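Local coordinates for TT1696 protein (Thermus thermophilus, PDB 1UFB), which is of unknown function but belongs to the HEPN family and may bind DNA, at residues 8-19 with 113-124. Numbering follows the deposited sequence.
Sequences LEQARHNLRHAQ and LDLAQKILAFVE
L15 reaches from helix 4-24 into the side of helix 106-126, and its two methyls have separate tasks in this antiparallel pair from the HEPN helical bundle. The short segments 8-19 and 113-124 run at 165° with their axes 10.7 Å apart, wide enough for leucines to fill the seam. With CG of L15 anti to the backbone N (chi1 -166°), the branch is thrown across the gap: CD1 presses against L113 CD2 at 3.4 Å and also touches the methyl of A116. The other methyl, L15 CD2, meets Q117 OE1 at 3.3 Å, a carbon against the amide oxygen and not a hydrogen bond; the Q117 side chain folds back at chi2 and lies roughly perpendicular to the leucine. L113 answers from the other helix. Its CD2 sits in the notch formed by L15 CD1 and A18 CB, the latter again 3.4 Å away, so this end is tightly packed; the chain of Q19 passes across the same leucine, with its CG nearest CD2.

Toward the start of segment 8-19, L8 and L120 pass side by side, their branches running opposite ways, and L8 CD1 meets L120 CD1 at 3.5 Å. Both methyls of L120 also rest on A11 CB, each 4.0 Å from it, and V123 CG1 takes the other methyl of L8, CD2. Helix 27-48 closes the buried side of the seam, with A41 against A11 and L120, A33 against A18, and L42 against V123. On another face of helix 4-24, the side chains of Q10 and H17 hydrogen-bond to the second subunit.

A polar pair borders the leucines: the R12 guanidinium and the E124 carboxylate lie 25° from coplanar, and E124 OE2 comes to the guanidinium edge, a long salt bridge of 3.7 Å to R12 NH1.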
ATOM      1  N   LEU A   8      10.511  -4.601  12.614  1.00 28.21           N
ATOM      2  CA  LEU A   8      10.949  -3.247  12.934  1.00 28.10           C
ATOM      3  C   LEU A   8      11.697  -2.687  11.766  1.00 24.93           C
ATOM      4  O   LEU A   8      11.616  -1.490  11.474  1.00 25.60           O
ATOM      5  CB  LEU A   8      11.878  -3.247  14.168  1.00 29.76           C
ATOM      6  CG  LEU A   8      11.159  -2.693  15.370  1.00 38.10           C
ATOM      7  CD1 LEU A   8      10.870  -1.169  15.150  1.00 38.35           C
ATOM      8  CD2 LEU A   8       9.869  -3.504  15.582  1.00 38.25           C
ATOM      9  N   GLU A   9      12.490  -3.559  11.145  1.00 29.19           N
ATOM     10  CA  GLU A   9      13.287  -3.196   9.980  1.00 29.57           C
ATOM     11  C   GLU A   9      12.310  -2.730   8.872  1.00 28.51           C
ATOM     12  O   GLU A   9      12.531  -1.721   8.229  1.00 29.16           O
ATOM     13  CB  GLU A   9      14.056  -4.439   9.508  1.00 34.52           C
ATOM     14  CG  GLU A   9      15.551  -4.325   9.295  1.00 46.37           C
ATOM     15  CD  GLU A   9      16.240  -5.733   9.162  1.00 53.29           C
ATOM     16  OE1 GLU A   9      16.206  -6.542  10.139  1.00 53.81           O
ATOM     17  OE2 GLU A   9      16.807  -6.027   8.064  1.00 57.12           O
ATOM     18  N   GLN A  10      11.237  -3.492   8.661  1.00 25.61           N
ATOM     19  CA  GLN A  10      10.216  -3.130   7.652  1.00 24.77           C
ATOM     20  C   GLN A  10       9.572  -1.797   8.006  1.00 23.66           C
ATOM     21  O   GLN A  10       9.320  -0.972   7.127  1.00 23.86           O
ATOM     22  CB  GLN A  10       9.125  -4.194   7.627  1.00 22.89           C
ATOM     23  CG  GLN A  10       8.100  -3.982   6.477  1.00 24.22           C
ATOM     24  CD  GLN A  10       8.761  -3.988   5.096  1.00 26.09           C
ATOM     25  OE1 GLN A  10       9.614  -4.845   4.800  1.00 28.46           O
ATOM     26  NE2 GLN A  10       8.344  -3.046   4.218  1.00 24.90           N
ATOM     27  N   ALA A  11       9.264  -1.605   9.300  1.00 25.48           N
ATOM     28  CA  ALA A  11       8.610  -0.354   9.738  1.00 24.18           C
ATOM     29  C   ALA A  11       9.506   0.831   9.414  1.00 24.64           C
ATOM     30  O   ALA A  11       9.034   1.860   8.882  1.00 22.54           O
ATOM     31  CB  ALA A  11       8.357  -0.421  11.291  1.00 25.81           C
ATOM     32  N   ARG A  12      10.808   0.700   9.750  1.00 23.99           N
ATOM     33  CA  ARG A  12      11.776   1.794   9.455  1.00 26.96           C
ATOM     34  C   ARG A  12      11.844   1.987   7.935  1.00 26.71           C
ATOM     35  O   ARG A  12      11.878   3.118   7.436  1.00 28.68           O
ATOM     36  CB  ARG A  12      13.187   1.496  10.048  1.00 28.10           C
ATOM     37  CG  ARG A  12      13.282   1.688  11.613  1.00 33.20           C
ATOM     38  CD  ARG A  12      14.708   1.509  12.147  1.00 35.92           C
ATOM     39  NE  ARG A  12      15.195   0.136  11.895  1.00 40.70           N
ATOM     40  CZ  ARG A  12      15.158  -0.839  12.822  1.00 44.52           C
ATOM     41  NH1 ARG A  12      14.664  -0.546  14.032  1.00 44.88           N
ATOM     42  NH2 ARG A  12      15.602  -2.091  12.563  1.00 38.89           N
ATOM     43  N   HIS A  13      11.866   0.898   7.184  1.00 27.29           N
ATOM     44  CA  HIS A  13      11.896   1.053   5.700  1.00 29.55           C
ATOM     45  C   HIS A  13      10.637   1.785   5.177  1.00 28.07           C
ATOM     46  O   HIS A  13      10.684   2.631   4.260  1.00 26.20           O
ATOM     47  CB  HIS A  13      12.004  -0.333   4.993  1.00 29.59           C
ATOM     48  CG  HIS A  13      12.007  -0.237   3.485  1.00 31.52           C
ATOM     49  ND1 HIS A  13      10.858  -0.352   2.719  1.00 33.67           N
ATOM     50  CD2 HIS A  13      12.997   0.096   2.610  1.00 30.77           C
ATOM     51  CE1 HIS A  13      11.136  -0.087   1.451  1.00 26.61           C
ATOM     52  NE2 HIS A  13      12.424   0.187   1.355  1.00 34.42           N
ATOM     53  N   ASN A  14       9.481   1.388   5.715  1.00 26.22           N
ATOM     54  CA  ASN A  14       8.221   2.035   5.327  1.00 24.51           C
ATOM     55  C   ASN A  14       8.294   3.524   5.678  1.00 25.80           C
ATOM     56  O   ASN A  14       7.821   4.354   4.891  1.00 23.30           O
ATOM     57  CB  ASN A  14       7.003   1.403   6.119  1.00 22.86           C
ATOM     58  CG  ASN A  14       6.669  -0.034   5.681  1.00 21.13           C
ATOM     59  OD1 ASN A  14       5.885  -0.740   6.376  1.00 22.76           O
ATOM     60  ND2 ASN A  14       7.199  -0.465   4.528  1.00 17.95           N
ATOM     61  N   LEU A  15       8.848   3.871   6.854  1.00 24.01           N
ATOM     62  CA  LEU A  15       8.922   5.297   7.239  1.00 26.81           C
ATOM     63  C   LEU A  15       9.906   6.000   6.275  1.00 25.90           C
ATOM     64  O   LEU A  15       9.653   7.115   5.859  1.00 25.41           O
ATOM     65  CB  LEU A  15       9.355   5.468   8.710  1.00 28.29           C
ATOM     66  CG  LEU A  15       9.120   6.902   9.262  1.00 33.86           C
ATOM     67  CD1 LEU A  15       7.662   7.356   9.116  1.00 34.39           C
ATOM     68  CD2 LEU A  15       9.485   6.939  10.774  1.00 33.99           C
ATOM     69  N   ARG A  16      10.996   5.343   5.898  1.00 26.61           N
ATOM     70  CA  ARG A  16      11.903   5.983   4.891  1.00 29.62           C
ATOM     71  C   ARG A  16      11.214   6.114   3.543  1.00 28.32           C
ATOM     72  O   ARG A  16      11.445   7.103   2.789  1.00 28.80           O
ATOM     73  CB  ARG A  16      13.256   5.226   4.729  1.00 29.44           C
ATOM     74  CG  ARG A  16      14.076   5.298   6.060  1.00 35.62           C
ATOM     75  CD  ARG A  16      15.474   4.706   5.904  1.00 40.14           C
ATOM     76  NE  ARG A  16      15.458   3.281   5.668  1.00 40.78           N
ATOM     77  CZ  ARG A  16      15.665   2.390   6.620  1.00 43.49           C
ATOM     78  NH1 ARG A  16      15.894   2.824   7.868  1.00 40.85           N
ATOM     79  NH2 ARG A  16      15.646   1.088   6.319  1.00 42.37           N
ATOM     80  N   HIS A  17      10.392   5.133   3.201  1.00 26.13           N
ATOM     81  CA  HIS A  17       9.652   5.253   1.931  1.00 24.25           C
ATOM     82  C   HIS A  17       8.663   6.466   2.048  1.00 25.12           C
ATOM     83  O   HIS A  17       8.438   7.180   1.048  1.00 25.99           O
ATOM     84  CB  HIS A  17       8.793   4.011   1.579  1.00 23.65           C
ATOM     85  CG  HIS A  17       8.055   4.181   0.275  1.00 24.99           C
ATOM     86  ND1 HIS A  17       8.709   4.241  -0.943  1.00 25.07           N
ATOM     87  CD2 HIS A  17       6.743   4.323   0.000  1.00 22.08           C
ATOM     88  CE1 HIS A  17       7.818   4.397  -1.910  1.00 25.86           C
ATOM     89  NE2 HIS A  17       6.620   4.445  -1.370  1.00 25.07           N
ATOM     90  N   ALA A  18       8.023   6.649   3.207  1.00 23.10           N
ATOM     91  CA  ALA A  18       7.087   7.791   3.347  1.00 23.98           C
ATOM     92  C   ALA A  18       7.874   9.122   3.252  1.00 24.70           C
ATOM     93  O   ALA A  18       7.388  10.095   2.691  1.00 25.88           O
ATOM     94  CB  ALA A  18       6.243   7.714   4.734  1.00 21.14           C
ATOM     95  N   GLN A  19       9.078   9.162   3.831  1.00 26.51           N
ATOM     96  CA  GLN A  19       9.896  10.377   3.774  1.00 26.68           C
ATOM     97  C   GLN A  19      10.295  10.695   2.337  1.00 28.93           C
ATOM     98  O   GLN A  19      10.288  11.876   1.889  1.00 28.17           O
ATOM     99  CB  GLN A  19      11.161  10.178   4.599  1.00 30.72           C
ATOM    100  CG  GLN A  19      10.926  10.389   6.037  1.00 39.54           C
ATOM    101  CD  GLN A  19      12.210  10.676   6.723  1.00 50.98           C
ATOM    102  OE1 GLN A  19      13.020   9.749   6.977  1.00 53.48           O
ATOM    103  NE2 GLN A  19      12.457  11.979   7.003  1.00 51.59           N
ATOM    104  N   LEU A 113       3.994  11.485   9.065  1.00 24.55           N
ATOM    105  CA  LEU A 113       5.341  10.987   9.413  1.00 24.81           C
ATOM    106  C   LEU A 113       5.619  11.223  10.890  1.00 25.74           C
ATOM    107  O   LEU A 113       6.166  10.367  11.557  1.00 26.34           O
ATOM    108  CB  LEU A 113       6.452  11.680   8.598  1.00 27.77           C
ATOM    109  CG  LEU A 113       6.576  11.309   7.118  1.00 34.51           C
ATOM    110  CD1 LEU A 113       7.377  12.371   6.385  1.00 37.31           C
ATOM    111  CD2 LEU A 113       7.292  10.019   6.981  1.00 34.28           C
ATOM    112  N   ASP A 114       5.213  12.375  11.414  1.00 27.58           N
ATOM    113  CA  ASP A 114       5.445  12.671  12.823  1.00 26.97           C
ATOM    114  C   ASP A 114       4.764  11.648  13.721  1.00 26.02           C
ATOM    115  O   ASP A 114       5.353  11.165  14.726  1.00 27.84           O
ATOM    116  CB  ASP A 114       4.866  14.054  13.192  1.00 28.88           C
ATOM    117  CG  ASP A 114       5.674  15.214  12.614  1.00 30.00           C
ATOM    118  OD1 ASP A 114       6.841  15.008  12.216  1.00 27.03           O
ATOM    119  OD2 ASP A 114       5.126  16.331  12.575  1.00 31.47           O
ATOM    120  N   LEU A 115       3.516  11.337  13.388  1.00 22.42           N
ATOM    121  CA  LEU A 115       2.728  10.392  14.194  1.00 27.23           C
ATOM    122  C   LEU A 115       3.317   8.970  14.107  1.00 24.81           C
ATOM    123  O   LEU A 115       3.400   8.249  15.109  1.00 27.62           O
ATOM    124  CB  LEU A 115       1.235  10.432  13.735  1.00 26.82           C
ATOM    125  CG  LEU A 115       0.551  11.810  13.899  1.00 25.74           C
ATOM    126  CD1 LEU A 115      -0.905  11.759  13.382  1.00 27.72           C
ATOM    127  CD2 LEU A 115       0.567  12.185  15.386  1.00 25.59           C
ATOM    128  N   ALA A 116       3.729   8.577  12.918  1.00 23.37           N
ATOM    129  CA  ALA A 116       4.309   7.258  12.760  1.00 24.65           C
ATOM    130  C   ALA A 116       5.627   7.176  13.511  1.00 24.80           C
ATOM    131  O   ALA A 116       5.937   6.130  14.155  1.00 23.61           O
ATOM    132  CB  ALA A 116       4.519   6.920  11.265  1.00 23.94           C
ATOM    133  N   GLN A 117       6.398   8.267  13.471  1.00 24.73           N
ATOM    134  CA  GLN A 117       7.672   8.259  14.217  1.00 28.53           C
ATOM    135  C   GLN A 117       7.425   8.086  15.722  1.00 26.07           C
ATOM    136  O   GLN A 117       8.162   7.369  16.420  1.00 29.10           O
ATOM    137  CB  GLN A 117       8.464   9.567  13.925  1.00 30.60           C
ATOM    138  CG  GLN A 117       9.636   9.715  14.795  1.00 34.92           C
ATOM    139  CD  GLN A 117      10.588   8.510  14.680  1.00 39.32           C
ATOM    140  OE1 GLN A 117      10.751   7.911  13.607  1.00 36.97           O
ATOM    141  NE2 GLN A 117      11.229   8.175  15.783  1.00 40.47           N
ATOM    142  N   LYS A 118       6.385   8.723  16.246  1.00 25.36           N
ATOM    143  CA  LYS A 118       6.050   8.526  17.686  1.00 29.81           C
ATOM    144  C   LYS A 118       5.760   7.059  17.985  1.00 29.73           C
ATOM    145  O   LYS A 118       6.196   6.488  19.026  1.00 29.10           O
ATOM    146  CB  LYS A 118       4.792   9.311  18.055  1.00 32.70           C
ATOM    147  CG  LYS A 118       4.914  10.782  18.007  1.00 36.72           C
ATOM    148  CD  LYS A 118       3.649  11.352  18.625  1.00 42.55           C
ATOM    149  CE  LYS A 118       3.519  12.851  18.335  1.00 48.42           C
ATOM    150  NZ  LYS A 118       2.229  13.382  18.983  1.00 52.01           N
ATOM    151  N   ILE A 119       5.032   6.415  17.066  1.00 30.30           N
ATOM    152  CA  ILE A 119       4.710   5.001  17.254  1.00 24.18           C
ATOM    153  C   ILE A 119       5.977   4.149  17.222  1.00 27.54           C
ATOM    154  O   ILE A 119       6.184   3.278  18.097  1.00 29.42           O
ATOM    155  CB  ILE A 119       3.731   4.493  16.172  1.00 27.58           C
ATOM    156  CG1 ILE A 119       2.393   5.267  16.265  1.00 28.66           C
ATOM    157  CG2 ILE A 119       3.522   2.964  16.321  1.00 23.62           C
ATOM    158  CD1 ILE A 119       1.475   4.881  17.404  1.00 33.31           C
ATOM    159  N   LEU A 120       6.825   4.393  16.219  1.00 25.41           N
ATOM    160  CA  LEU A 120       8.085   3.669  16.064  1.00 27.27           C
ATOM    161  C   LEU A 120       8.965   3.837  17.300  1.00 24.32           C
ATOM    162  O   LEU A 120       9.576   2.850  17.786  1.00 28.10           O
ATOM    163  CB  LEU A 120       8.884   4.238  14.880  1.00 27.52           C
ATOM    164  CG  LEU A 120       8.926   3.244  13.732  1.00 37.52           C
ATOM    165  CD1 LEU A 120       9.718   1.979  14.214  1.00 40.24           C
ATOM    166  CD2 LEU A 120       7.428   2.927  13.349  1.00 38.97           C
ATOM    167  N   ALA A 121       9.007   5.058  17.806  1.00 25.14           N
ATOM    168  CA  ALA A 121       9.919   5.351  18.976  1.00 28.38           C
ATOM    169  C   ALA A 121       9.410   4.638  20.225  1.00 28.99           C
ATOM    170  O   ALA A 121      10.187   4.102  20.996  1.00 32.14           O
ATOM    171  CB  ALA A 121      10.019   6.879  19.200  1.00 28.88           C
ATOM    172  N   PHE A 122       8.100   4.627  20.401  1.00 29.24           N
ATOM    173  CA  PHE A 122       7.445   3.929  21.530  1.00 32.43           C
ATOM    174  C   PHE A 122       7.804   2.437  21.377  1.00 33.98           C
ATOM    175  O   PHE A 122       8.275   1.774  22.318  1.00 34.33           O
ATOM    176  CB  PHE A 122       5.923   4.184  21.439  1.00 34.08           C
ATOM    177  CG  PHE A 122       5.059   3.217  22.222  1.00 38.97           C
ATOM    178  CD1 PHE A 122       4.837   3.387  23.587  1.00 38.54           C
ATOM    179  CD2 PHE A 122       4.452   2.128  21.567  1.00 39.37           C
ATOM    180  CE1 PHE A 122       4.035   2.482  24.291  1.00 39.00           C
ATOM    181  CE2 PHE A 122       3.644   1.215  22.270  1.00 38.01           C
ATOM    182  CZ  PHE A 122       3.439   1.393  23.629  1.00 36.35           C
ATOM    183  N   VAL A 123       7.621   1.888  20.180  1.00 31.73           N
ATOM    184  CA  VAL A 123       7.961   0.490  19.989  1.00 29.36           C
ATOM    185  C   VAL A 123       9.465   0.206  20.255  1.00 33.73           C
ATOM    186  O   VAL A 123       9.831  -0.805  20.890  1.00 33.61           O
ATOM    187  CB  VAL A 123       7.590   0.036  18.540  1.00 29.56           C
ATOM    188  CG1 VAL A 123       8.276  -1.300  18.238  1.00 27.73           C
ATOM    189  CG2 VAL A 123       6.041  -0.119  18.426  1.00 23.63           C
ATOM    190  N   GLU A 124      10.339   1.066  19.753  1.00 32.28           N
ATOM    191  CA  GLU A 124      11.778   0.807  19.928  1.00 39.29           C
ATOM    192  C   GLU A 124      12.145   0.804  21.418  1.00 41.17           C
ATOM    193  O   GLU A 124      12.966   0.002  21.865  1.00 41.66           O
ATOM    194  CB  GLU A 124      12.629   1.828  19.151  1.00 37.78           C
ATOM    195  CG  GLU A 124      12.728   1.481  17.644  1.00 38.98           C
ATOM    196  CD  GLU A 124      13.013   2.702  16.726  1.00 45.71           C
ATOM    197  OE1 GLU A 124      13.084   3.856  17.242  1.00 44.63           O
ATOM    198  OE2 GLU A 124      13.139   2.490  15.489  1.00 44.63           O
TER